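Local coordinates for methylmalonyl-CoA carboxyltransferase 12S subunit (Propionibacterium freudenreichii, PDB 1ON3), which transfers the carboxyl group of methylmalonyl-CoA to the biotin of the 1.3S subunit, and forms the hexameric core of transcarboxylase, at residues L134-S139 / A243-A248; I281-I284 / G289-V292; A321-R326 / R497-A502; K349-V354 / L392-E397. All blocks are in the same frame, centred on the assembly; numbering follows the deposited sequence. Where two conformers were deposited one is given.

Interaction 1 (L134-S139 / A243-A248); sequences LFFYDS and AAELIA
Glu245 on helix 241-253 and Phe136 on strand 133-139 meet where the bent acid chain crosses the edge of the phenyl ring at about a right angle. Following Glu245 outward, CB leaves the helix turned somewhat aside from the strand, and it is the rest of the chain that closes the gap. CG swings beside the backbone N (chi1 -73°) and reaches the ring edge, near its plane, at 4.0 Å from Phe136 CZ. The chain bends at chi2 (145°), and of the carboxylate it is OE1 that comes near, 4.1 Å from Phe136 CE2. The carboxylate stands steeply to the ring, the two planes 73° apart, so what touches the aromatic rim is the methylene and one oxygen rather than a stacked flat group. The oxygen OE1 also takes a weak hydrogen bond from Gln44 NE2, which gives this buried acid a polar partner. One turn further along the helix, Ala248 CB lies 4.4 Å from Leu134 CD2, a looser, purely apolar touch. Both strand residues point toward the helix, and all four touching residues are buried. Helix 46-53 joins in, with Arg49 touching both Phe136 and Glu245, while Ile173 of the adjacent strand 170-175 packs on Phe136; the contact thus fastens helix 241-253 to the central sheet of the N-terminal crotonase-like half.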
loop_
_atom_site.group_PDB
_atom_site.type_symbol
_atom_site.label_atom_id
_atom_site.label_comp_id
_atom_site.label_asym_id
_atom_site.label_seq_id
_atom_site.Cartn_x
_atom_site.Cartn_y
_atom_site.Cartn_z
ATOM N N LEU E 134 1.277 -29.210 -11.194
ATOM C CA LEU E 134 0.793 -30.175 -12.185
ATOM C C LEU E 134 0.216 -31.386 -11.441
ATOM O O LEU E 134 0.767 -31.826 -10.438
ATOM C CB LEU E 134 1.927 -30.599 -13.126
ATOM C CG LEU E 134 2.496 -29.433 -13.961
ATOM C CD1 LEU E 134 3.787 -28.945 -13.317
ATOM C CD2 LEU E 134 2.758 -29.869 -15.393
ATOM N N PHE E 135 -0.890 -31.916 -11.948
ATOM C CA PHE E 135 -1.580 -33.023 -11.290
ATOM C C PHE E 135 -2.082 -34.085 -12.284
ATOM O O PHE E 135 -2.855 -33.774 -13.180
ATOM C CB PHE E 135 -2.763 -32.414 -10.517
ATOM C CG PHE E 135 -3.441 -33.343 -9.537
ATOM C CD1 PHE E 135 -4.280 -32.812 -8.568
ATOM C CD2 PHE E 135 -3.289 -34.727 -9.603
ATOM C CE1 PHE E 135 -4.968 -33.644 -7.673
ATOM C CE2 PHE E 135 -3.975 -35.570 -8.709
ATOM C CZ PHE E 135 -4.815 -35.020 -7.745
ATOM N N PHE E 136 -1.618 -35.326 -12.120
ATOM C CA PHE E 136 -2.069 -36.454 -12.952
ATOM C C PHE E 136 -3.229 -37.110 -12.190
ATOM O O PHE E 136 -3.045 -37.630 -11.077
ATOM C CB PHE E 136 -0.972 -37.511 -13.151
ATOM C CG PHE E 136 0.140 -37.096 -14.090
ATOM C CD1 PHE E 136 1.282 -36.471 -13.603
ATOM C CD2 PHE E 136 0.072 -37.404 -15.448
ATOM C CE1 PHE E 136 2.351 -36.166 -14.460
ATOM C CE2 PHE E 136 1.127 -37.108 -16.307
ATOM C CZ PHE E 136 2.275 -36.487 -15.811
ATOM N N TYR E 137 -4.420 -37.051 -12.780
ATOM C CA TYR E 137 -5.638 -37.618 -12.203
ATOM C C TYR E 137 -5.892 -39.022 -12.778
ATOM O O TYR E 137 -5.802 -39.229 -13.980
ATOM C CB TYR E 137 -6.830 -36.722 -12.551
ATOM C CG TYR E 137 -6.777 -35.349 -11.936
ATOM C CD1 TYR E 137 -7.492 -35.061 -10.781
ATOM C CD2 TYR E 137 -6.061 -34.315 -12.545
ATOM C CE1 TYR E 137 -7.513 -33.772 -10.240
ATOM C CE2 TYR E 137 -6.067 -33.019 -12.017
ATOM C CZ TYR E 137 -6.795 -32.753 -10.869
ATOM O OH TYR E 137 -6.820 -31.479 -10.348
ATOM N N ASP E 138 -6.247 -39.970 -11.918
ATOM C CA ASP E 138 -6.487 -41.348 -12.329
ATOM C C ASP E 138 -7.230 -41.880 -11.107
ATOM O O ASP E 138 -6.618 -42.498 -10.238
ATOM C CB ASP E 138 -5.130 -42.058 -12.485
ATOM C CG ASP E 138 -5.234 -43.368 -13.252
ATOM O OD1 ASP E 138 -6.366 -43.856 -13.409
ATOM O OD2 ASP E 138 -4.185 -43.906 -13.679
ATOM N N SER E 139 -8.542 -41.655 -11.044
ATOM C CA SER E 139 -9.287 -42.019 -9.841
ATOM C C SER E 139 -10.773 -42.344 -9.970
ATOM O O SER E 139 -11.463 -41.842 -10.847
ATOM C CB SER E 139 -9.126 -40.863 -8.835
ATOM O OG SER E 139 -10.070 -40.909 -7.778
ATOM N N ALA E 243 2.434 -38.858 -24.779
ATOM C CA ALA E 243 1.982 -37.677 -25.508
ATOM C C ALA E 243 1.494 -36.584 -24.562
ATOM O O ALA E 243 1.682 -35.394 -24.830
ATOM C CB ALA E 243 0.867 -38.062 -26.473
ATOM N N ALA E 244 0.853 -36.988 -23.467
ATOM C CA ALA E 244 0.323 -36.034 -22.502
ATOM C C ALA E 244 1.475 -35.327 -21.804
ATOM O O ALA E 244 1.399 -34.128 -21.524
ATOM C CB ALA E 244 -0.567 -36.751 -21.472
ATOM N N GLU E 245 2.536 -36.081 -21.530
ATOM C CA GLU E 245 3.721 -35.544 -20.878
ATOM C C GLU E 245 4.428 -34.558 -21.806
ATOM O O GLU E 245 4.898 -33.510 -21.358
ATOM C CB GLU E 245 4.636 -36.697 -20.449
ATOM C CG GLU E 245 4.054 -37.447 -19.233
ATOM C CD GLU E 245 4.317 -38.951 -19.217
ATOM O OE1 GLU E 245 3.685 -39.635 -18.375
ATOM O OE2 GLU E 245 5.141 -39.447 -20.014
ATOM N N LEU E 246 4.482 -34.871 -23.099
ATOM C CA LEU E 246 5.113 -33.953 -24.051
ATOM C C LEU E 246 4.267 -32.687 -24.157
ATOM O O LEU E 246 4.796 -31.580 -24.209
ATOM C CB LEU E 246 5.253 -34.598 -25.438
ATOM C CG LEU E 246 6.365 -35.649 -25.611
ATOM C CD1 LEU E 246 6.330 -36.245 -27.024
ATOM C CD2 LEU E 246 7.724 -34.979 -25.359
ATOM N N ILE E 247 2.947 -32.844 -24.194
ATOM C CA ILE E 247 2.079 -31.667 -24.289
ATOM C C ILE E 247 2.223 -30.804 -23.036
ATOM O O ILE E 247 2.319 -29.576 -23.122
ATOM C CB ILE E 247 0.587 -32.074 -24.481
ATOM C CG1 ILE E 247 0.397 -32.703 -25.871
ATOM C CG2 ILE E 247 -0.313 -30.850 -24.333
ATOM C CD1 ILE E 247 -0.949 -33.415 -26.050
ATOM N N ALA E 248 2.252 -31.442 -21.869
ATOM C CA ALA E 248 2.394 -30.694 -20.619
ATOM C C ALA E 248 3.663 -29.844 -20.606
ATOM O O ALA E 248 3.644 -28.713 -20.137
ATOM C CB ALA E 248 2.405 -31.652 -19.411
#

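Interaction 2 (I281-I284 / G289-V292); sequences IVPI and GYDV
Tyr290 and Val282 face each other across a loop that doubles back between helix 278-281 and helix 293-299, in the C-terminal crotonase-like half of the chain. With CG between its backbone N and carbonyl carbon (chi1 59°), the tyrosine turns its ring toward the 281-284 side. Both methyls of Val282 lie on one side of that ring: CG2 sits over the face in a CH-pi contact, 4.2 Å from the centroid and 26° off the normal, while CG1 touches CE2 of Tyr290 at 3.7 Å. Pro283 comes in at a slant, its CD 3.6 Å from Tyr290 CD2. From Ile281, whose side chain runs at about a right angle to the tyrosine, CG2 reaches Tyr290 CD1 at 4.1 Å. Three consecutive residues thus back the ring from one side, and beyond it the hydroxyl is hydrogen-bonded to Asp369 OD2. With an alanine here, the side of Val282 and Pro283 now packed on the ring is likely to face a gap, and Asp369 to lose its hydroxyl mate. On the 289-292 side, Asp291 caps a backbone N just past the segment, ahead of helix 293-299, and its OD2 forms a salt bridge with Arg293 NH2. Beside the ring, Pro283 CG rests 3.7 Å from Gly289 O.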
loop_
_atom_site.group_PDB
_atom_site.type_symbol
_atom_site.label_atom_id
_atom_site.label_comp_id
_atom_site.label_asym_id
_atom_site.label_seq_id
_atom_site.Cartn_x
_atom_site.Cartn_y
_atom_site.Cartn_z
ATOM N N ILE E 281 -2.649 -15.232 -48.868
ATOM C CA ILE E 281 -3.397 -16.188 -48.071
ATOM C C ILE E 281 -4.872 -15.843 -47.947
ATOM O O ILE E 281 -5.727 -16.717 -48.081
ATOM C CB ILE E 281 -2.792 -16.318 -46.664
ATOM C CG1 ILE E 281 -1.335 -16.772 -46.773
ATOM C CG2 ILE E 281 -3.602 -17.306 -45.844
ATOM C CD1 ILE E 281 -0.558 -16.717 -45.461
ATOM N N VAL E 282 -5.158 -14.568 -47.693
ATOM C CA VAL E 282 -6.521 -14.083 -47.544
ATOM C C VAL E 282 -7.064 -13.602 -48.893
ATOM O O VAL E 282 -6.617 -12.588 -49.426
ATOM C CB VAL E 282 -6.579 -12.908 -46.531
ATOM C CG1 VAL E 282 -8.024 -12.520 -46.253
ATOM C CG2 VAL E 282 -5.864 -13.295 -45.251
ATOM N N PRO E 283 -8.045 -14.321 -49.452
ATOM C CA PRO E 283 -8.663 -13.984 -50.743
ATOM C C PRO E 283 -9.308 -12.596 -50.729
ATOM O O PRO E 283 -9.831 -12.164 -49.700
ATOM C CB PRO E 283 -9.720 -15.076 -50.914
ATOM C CG PRO E 283 -9.182 -16.212 -50.121
ATOM C CD PRO E 283 -8.667 -15.525 -48.882
ATOM N N ILE E 284 -9.274 -11.899 -51.865
ATOM C CA ILE E 284 -9.905 -10.584 -51.942
ATOM C C ILE E 284 -11.405 -10.847 -52.050
ATOM O O ILE E 284 -12.228 -10.022 -51.657
ATOM C CB ILE E 284 -9.418 -9.771 -53.191
ATOM C CG1 ILE E 284 -7.910 -9.496 -53.094
ATOM C CG2 ILE E 284 -10.140 -8.442 -53.271
ATOM C CD1 ILE E 284 -7.495 -8.665 -51.897
ATOM N N GLY E 289 -13.127 -18.673 -48.211
ATOM C CA GLY E 289 -12.518 -18.737 -46.894
ATOM C C GLY E 289 -11.058 -19.131 -47.029
ATOM O O GLY E 289 -10.493 -19.089 -48.121
ATOM N N TYR E 290 -10.448 -19.519 -45.918
ATOM C CA TYR E 290 -9.048 -19.924 -45.889
ATOM C C TYR E 290 -8.778 -20.389 -44.468
ATOM O O TYR E 290 -9.653 -20.274 -43.620
ATOM C CB TYR E 290 -8.138 -18.735 -46.223
ATOM C CG TYR E 290 -8.279 -17.551 -45.285
ATOM C CD1 TYR E 290 -7.392 -17.360 -44.219
ATOM C CD2 TYR E 290 -9.308 -16.622 -45.462
ATOM C CE1 TYR E 290 -7.534 -16.268 -43.350
ATOM C CE2 TYR E 290 -9.454 -15.529 -44.610
ATOM C CZ TYR E 290 -8.570 -15.354 -43.558
ATOM O OH TYR E 290 -8.716 -14.255 -42.742
ATOM N N ASP E 291 -7.586 -20.919 -44.214
ATOM C CA ASP E 291 -7.228 -21.370 -42.870
ATOM C C ASP E 291 -6.377 -20.274 -42.257
ATOM O O ASP E 291 -5.271 -20.016 -42.722
ATOM C CB ASP E 291 -6.419 -22.659 -42.910
ATOM C CG ASP E 291 -6.313 -23.319 -41.542
ATOM O OD1 ASP E 291 -6.169 -22.589 -40.536
ATOM O OD2 ASP E 291 -6.361 -24.568 -41.474
ATOM N N VAL E 292 -6.888 -19.631 -41.212
ATOM C CA VAL E 292 -6.161 -18.539 -40.583
ATOM C C VAL E 292 -4.834 -18.961 -39.948
ATOM O O VAL E 292 -3.976 -18.126 -39.690
ATOM C CB VAL E 292 -7.061 -17.819 -39.539
ATOM C CG1 VAL E 292 -7.266 -18.698 -38.304
ATOM C CG2 VAL E 292 -6.459 -16.473 -39.172
#

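Interaction 3 (A321-R326 / R497-A502); sequences ARVNGR and RKIASA
The contact belongs to a two-residue beta hairpin, where strands 316-323 and 326-333 join through a type I' turn and the tip rests against helix 495-505. Val323 and Arg326 close the turn with a backbone bond in each direction. Asn324, at the first turn position, has a left-handed backbone conformation (phi 57°). From the last strand residue, Val323 directs CG1 onto the helix, 3.8 Å from Ala500 CB; being anti to the backbone N, this methyl points forward to the alanine, while CG2 only grazes Ile499 CG2 at 4.5 Å. The small alanine lets the turn come close: Asn324 OD1 approaches Ala500 CB to 3.3 Å. No direct hydrogen bond joins the two segments, yet the amide of Asn324 has work on both its ends. ND2 is hydrogen-bonded to Asn269 O, which should hold the amide plane in place, and OD1 accepts from a water. Outside the pair, Asp301 binds the backbone N of Asn324 and of Gly325, steadying the turn itself, and Ile499 packs on Val405 of the sheet. The bridging water donates twice, to Asn324 OD1 at 2.8 Å and to the helix carbonyl Ala500 O at 2.7 Å.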
loop_
_atom_site.group_PDB
_atom_site.type_symbol
_atom_site.label_atom_id
_atom_site.label_comp_id
_atom_site.label_asym_id
_atom_site.label_seq_id
_atom_site.Cartn_x
_atom_site.Cartn_y
_atom_site.Cartn_z
ATOM N N ALA E 321 2.083 -18.976 -28.938
ATOM C CA ALA E 321 3.171 -18.915 -29.894
ATOM C C ALA E 321 4.186 -17.946 -29.352
ATOM O O ALA E 321 4.068 -17.472 -28.219
ATOM C CB ALA E 321 2.666 -18.433 -31.237
ATOM N N ARG E 322 5.185 -17.637 -30.166
ATOM C CA ARG E 322 6.195 -16.695 -29.741
ATOM C C ARG E 322 6.573 -15.733 -30.850
ATOM O O ARG E 322 6.544 -16.078 -32.041
ATOM C CB ARG E 322 7.444 -17.434 -29.259
ATOM C CG ARG E 322 7.285 -18.095 -27.887
ATOM C CD ARG E 322 8.549 -18.818 -27.481
ATOM N NE ARG E 322 8.347 -19.602 -26.266
ATOM C CZ ARG E 322 8.101 -20.906 -26.237
ATOM N NH1 ARG E 322 8.022 -21.606 -27.361
ATOM N NH2 ARG E 322 7.931 -21.511 -25.068
ATOM N N VAL E 323 6.882 -14.506 -30.454
ATOM C CA VAL E 323 7.340 -13.508 -31.404
ATOM C C VAL E 323 8.630 -12.990 -30.791
ATOM O O VAL E 323 8.626 -12.453 -29.686
ATOM C CB VAL E 323 6.326 -12.355 -31.587
ATOM C CG1 VAL E 323 6.909 -11.317 -32.557
ATOM C CG2 VAL E 323 5.008 -12.907 -32.160
ATOM N N ASN E 324 9.738 -13.177 -31.500
ATOM C CA ASN E 324 11.045 -12.756 -30.998
ATOM C C ASN E 324 11.306 -13.419 -29.642
ATOM O O ASN E 324 11.862 -12.804 -28.729
ATOM C CB ASN E 324 11.106 -11.236 -30.859
ATOM C CG ASN E 324 10.960 -10.509 -32.201
ATOM O OD1 ASN E 324 10.526 -9.363 -32.237
ATOM N ND2 ASN E 324 11.338 -11.168 -33.293
ATOM N N GLY E 325 10.888 -14.677 -29.520
ATOM C CA GLY E 325 11.090 -15.429 -28.287
ATOM C C GLY E 325 10.112 -15.191 -27.153
ATOM O O GLY E 325 10.126 -15.921 -26.161
ATOM N N ARG E 326 9.252 -14.186 -27.292
ATOM C CA ARG E 326 8.285 -13.851 -26.245
ATOM C C ARG E 326 6.972 -14.617 -26.407
ATOM O O ARG E 326 6.402 -14.653 -27.508
ATOM C CB ARG E 326 7.994 -12.335 -26.285
ATOM C CG ARG E 326 7.029 -11.797 -25.249
ATOM C CD ARG E 326 6.480 -10.438 -25.700
ATOM N NE ARG E 326 7.545 -9.467 -25.995
ATOM C CZ ARG E 326 8.274 -8.866 -25.058
ATOM N NH1 ARG E 326 8.044 -9.124 -23.780
ATOM N NH2 ARG E 326 9.255 -8.039 -25.395
ATOM N N ARG E 497 6.610 -7.905 -38.664
ATOM C CA ARG E 497 7.352 -6.749 -38.160
ATOM C C ARG E 497 6.469 -5.798 -37.354
ATOM O O ARG E 497 6.860 -5.358 -36.279
ATOM C CB ARG E 497 8.002 -5.968 -39.310
ATOM C CG ARG E 497 8.766 -4.740 -38.871
ATOM C CD ARG E 497 9.666 -4.235 -39.995
ATOM N NE ARG E 497 8.913 -3.748 -41.146
ATOM C CZ ARG E 497 8.342 -2.549 -41.214
ATOM N NH1 ARG E 497 8.437 -1.712 -40.196
ATOM N NH2 ARG E 497 7.675 -2.184 -42.306
ATOM N N LYS E 498 5.291 -5.455 -37.867
ATOM C CA LYS E 498 4.431 -4.540 -37.117
ATOM C C LYS E 498 4.050 -5.115 -35.736
ATOM O O LYS E 498 4.071 -4.401 -34.735
ATOM C CB LYS E 498 3.176 -4.186 -37.924
ATOM C CG LYS E 498 3.300 -2.881 -38.744
ATOM C CD LYS E 498 4.504 -2.917 -39.671
ATOM C CE LYS E 498 4.607 -1.662 -40.544
ATOM N NZ LYS E 498 4.740 -0.385 -39.762
ATOM N N ILE E 499 3.724 -6.403 -35.683
ATOM C CA ILE E 499 3.369 -7.046 -34.414
ATOM C C ILE E 499 4.582 -7.075 -33.477
ATOM O O ILE E 499 4.477 -6.793 -32.280
ATOM C CB ILE E 499 2.885 -8.504 -34.656
ATOM C CG1 ILE E 499 1.558 -8.494 -35.419
ATOM C CG2 ILE E 499 2.742 -9.245 -33.326
ATOM C CD1 ILE E 499 1.112 -9.883 -35.878
ATOM N N ALA E 500 5.744 -7.399 -34.033
ATOM C CA ALA E 500 6.963 -7.482 -33.231
ATOM C C ALA E 500 7.349 -6.153 -32.599
ATOM O O ALA E 500 7.707 -6.100 -31.427
ATOM C CB ALA E 500 8.117 -8.008 -34.083
ATOM N N SER E 501 7.273 -5.073 -33.367
ATOM C CA SER E 501 7.648 -3.768 -32.838
ATOM C C SER E 501 6.645 -3.297 -31.806
ATOM O O SER E 501 7.009 -2.654 -30.822
ATOM C CB SER E 501 7.732 -2.759 -33.982
ATOM O OG SER E 501 8.527 -3.279 -35.032
ATOM N N ALA E 502 5.376 -3.606 -32.034
ATOM C CA ALA E 502 4.346 -3.204 -31.089
ATOM C C ALA E 502 4.601 -3.916 -29.758
ATOM O O ALA E 502 4.566 -3.298 -28.693
ATOM C CB ALA E 502 2.973 -3.564 -31.628
HETATM O O HOH W 1 9.189 -7.971 -30.245
#

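Interaction 4 (K349-V354 / L392-E397); sequences KAAEFV and LYAYSE
Val354 of helix 344-359 plugs between Ala394 and Tyr395 of helix 384-397, and the contact is almost wholly apolar. The aliphatic part comes first: Val354 CG1, anti to its own backbone nitrogen (chi1 166°), presses on Ala394 CB at 3.5 Å, and a turn earlier Ala351 CB meets the same methyl of Ala394 at 4.3 Å. Backbone joins in as well, with Ala351 O 3.8 Å from Ala394 CB. Small residues are what bring the helices together here, their axes passing 8.7 Å apart and crossing at only 22° with the chains running the same way. The aromatic part is a CH-pi contact: Val354 CG2 lies over one face of the Tyr395 ring, 3.7 Å from the centroid and displaced toward the hydroxyl end of the ring, with CZ of Tyr395 its closest atom at 3.4 Å. As a polar element, the buried Tyr395 OH is hydrogen-bonded to Gln366 OE1, which anchors the far end of the ring. A leucine here has neither ring face nor hydroxyl, so Val354 CG2 would probably pack less closely and Gln366 OE1 would probably lose its partner. Phe353 and Tyr395 both also touch Val331 of strand 326-333. Near-parallel helices like these, each linking neighbouring parallel strands, are the mark of successive beta-alpha-beta crossovers in the crotonase fold.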
loop_
_atom_site.group_PDB
_atom_site.type_symbol
_atom_site.label_atom_id
_atom_site.label_comp_id
_atom_site.label_asym_id
_atom_site.label_seq_id
_atom_site.Cartn_x
_atom_site.Cartn_y
_atom_site.Cartn_z
ATOM N N LYS E 349 -14.570 -20.076 -25.505
ATOM C CA LYS E 349 -13.205 -20.476 -25.871
ATOM C C LYS E 349 -12.268 -19.274 -25.864
ATOM O O LYS E 349 -11.167 -19.321 -25.308
ATOM C CB LYS E 349 -13.203 -21.116 -27.265
ATOM C CG LYS E 349 -11.829 -21.550 -27.770
ATOM C CD LYS E 349 -11.945 -22.211 -29.143
ATOM C CE LYS E 349 -10.607 -22.678 -29.695
ATOM N NZ LYS E 349 -10.761 -23.470 -30.971
ATOM N N ALA E 350 -12.716 -18.187 -26.474
ATOM C CA ALA E 350 -11.907 -16.975 -26.540
ATOM C C ALA E 350 -11.729 -16.310 -25.179
ATOM O O ALA E 350 -10.606 -16.001 -24.764
ATOM C CB ALA E 350 -12.534 -15.983 -27.534
ATOM N N ALA E 351 -12.838 -16.098 -24.483
ATOM C CA ALA E 351 -12.816 -15.429 -23.180
ATOM C C ALA E 351 -11.924 -16.112 -22.147
ATOM O O ALA E 351 -11.167 -15.443 -21.443
ATOM C CB ALA E 351 -14.251 -15.295 -22.633
ATOM N N GLU E 352 -12.015 -17.439 -22.057
ATOM C CA GLU E 352 -11.207 -18.186 -21.092
ATOM C C GLU E 352 -9.722 -17.982 -21.409
ATOM O O GLU E 352 -8.922 -17.719 -20.511
ATOM C CB GLU E 352 -11.528 -19.688 -21.137
ATOM C CG GLU E 352 -10.753 -20.516 -20.063
ATOM C CD GLU E 352 -10.888 -22.029 -20.253
ATOM O OE1 GLU E 352 -10.719 -22.517 -21.393
ATOM O OE2 GLU E 352 -11.154 -22.733 -19.261
ATOM N N PHE E 353 -9.368 -18.095 -22.687
ATOM C CA PHE E 353 -7.977 -17.935 -23.116
ATOM C C PHE E 353 -7.489 -16.527 -22.794
ATOM O O PHE E 353 -6.390 -16.348 -22.266
ATOM C CB PHE E 353 -7.860 -18.202 -24.623
ATOM C CG PHE E 353 -6.441 -18.257 -25.135
ATOM C CD1 PHE E 353 -5.592 -19.302 -24.770
ATOM C CD2 PHE E 353 -5.965 -17.288 -26.025
ATOM C CE1 PHE E 353 -4.286 -19.389 -25.290
ATOM C CE2 PHE E 353 -4.657 -17.368 -26.550
ATOM C CZ PHE E 353 -3.823 -18.420 -26.182
ATOM N N VAL E 354 -8.302 -15.525 -23.121
ATOM C CA VAL E 354 -7.952 -14.134 -22.847
ATOM C C VAL E 354 -7.745 -13.903 -21.341
ATOM O O VAL E 354 -6.757 -13.299 -20.945
ATOM C CB VAL E 354 -9.044 -13.168 -23.371
ATOM C CG1 VAL E 354 -8.844 -11.757 -22.792
ATOM C CG2 VAL E 354 -9.007 -13.122 -24.911
ATOM N N LEU E 392 -16.101 -9.379 -24.614
ATOM C CA LEU E 392 -15.996 -7.951 -24.356
ATOM C C LEU E 392 -15.478 -7.748 -22.938
ATOM O O LEU E 392 -14.646 -6.878 -22.684
ATOM C CB LEU E 392 -17.364 -7.288 -24.499
ATOM C CG LEU E 392 -17.965 -7.465 -25.892
ATOM C CD1 LEU E 392 -19.455 -7.107 -25.864
ATOM C CD2 LEU E 392 -17.180 -6.605 -26.879
ATOM N N TYR E 393 -15.977 -8.556 -22.009
ATOM C CA TYR E 393 -15.544 -8.427 -20.631
ATOM C C TYR E 393 -14.058 -8.749 -20.480
ATOM O O TYR E 393 -13.298 -7.938 -19.934
ATOM C CB TYR E 393 -16.345 -9.351 -19.717
ATOM C CG TYR E 393 -16.046 -9.098 -18.262
ATOM C CD1 TYR E 393 -16.875 -8.297 -17.490
ATOM C CD2 TYR E 393 -14.888 -9.610 -17.675
ATOM C CE1 TYR E 393 -16.565 -8.002 -16.158
ATOM C CE2 TYR E 393 -14.564 -9.318 -16.356
ATOM C CZ TYR E 393 -15.406 -8.516 -15.604
ATOM O OH TYR E 393 -15.068 -8.229 -14.301
ATOM N N ALA E 394 -13.660 -9.934 -20.942
ATOM C CA ALA E 394 -12.273 -10.373 -20.820
ATOM C C ALA E 394 -11.284 -9.390 -21.431
ATOM O O ALA E 394 -10.291 -9.032 -20.802
ATOM C CB ALA E 394 -12.091 -11.761 -21.445
ATOM N N TYR E 395 -11.539 -8.949 -22.659
ATOM C CA TYR E 395 -10.622 -7.993 -23.276
ATOM C C TYR E 395 -10.617 -6.636 -22.560
ATOM O O TYR E 395 -9.547 -6.072 -22.312
ATOM C CB TYR E 395 -10.968 -7.812 -24.756
ATOM C CG TYR E 395 -10.357 -8.866 -25.649
ATOM C CD1 TYR E 395 -11.154 -9.654 -26.469
ATOM C CD2 TYR E 395 -8.973 -9.056 -25.690
ATOM C CE1 TYR E 395 -10.600 -10.606 -27.311
ATOM C CE2 TYR E 395 -8.405 -10.011 -26.536
ATOM C CZ TYR E 395 -9.228 -10.779 -27.340
ATOM O OH TYR E 395 -8.690 -11.728 -28.173
ATOM N N SER E 396 -11.795 -6.112 -22.212
ATOM C CA SER E 396 -11.866 -4.811 -21.525
ATOM C C SER E 396 -11.166 -4.820 -20.162
ATOM O O SER E 396 -10.661 -3.806 -19.715
ATOM C CB SER E 396 -13.325 -4.359 -21.331
ATOM O OG SER E 396 -14.009 -4.265 -22.573
ATOM N N GLU E 397 -11.154 -5.967 -19.496
ATOM C CA GLU E 397 -10.506 -6.075 -18.192
ATOM C C GLU E 397 -8.999 -6.329 -18.344
ATOM O O GLU E 397 -8.207 -5.975 -17.473
ATOM C CB GLU E 397 -11.122 -7.229 -17.396
ATOM C CG GLU E 397 -10.549 -7.401 -15.998
ATOM C CD GLU E 397 -10.929 -6.270 -15.055
ATOM O OE1 GLU E 397 -10.380 -6.223 -13.936
ATOM O OE2 GLU E 397 -11.778 -5.430 -15.424
#

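Overall arrangement
Interaction 1 lies in the N-terminal half of the duplicated chain and the other three in the C-terminal half; its centre is about 26 Å from that of interaction 4. Strand 133-139 runs straight into Gly140, which lines a methylmalonyl-CoA pocket, so interaction 1 backs the strand that leads there. In the second half, interaction 4 is nested within the chain loop closed by interaction 3, their nearest atoms about 7 Å apart, while interaction 2 comes within about 9 Å of interaction 4. Interactions 2 and 3 also touch the second subunit and interaction 4 the third. The side chain of Ala351 lies about 11 Å from a cadmium ion.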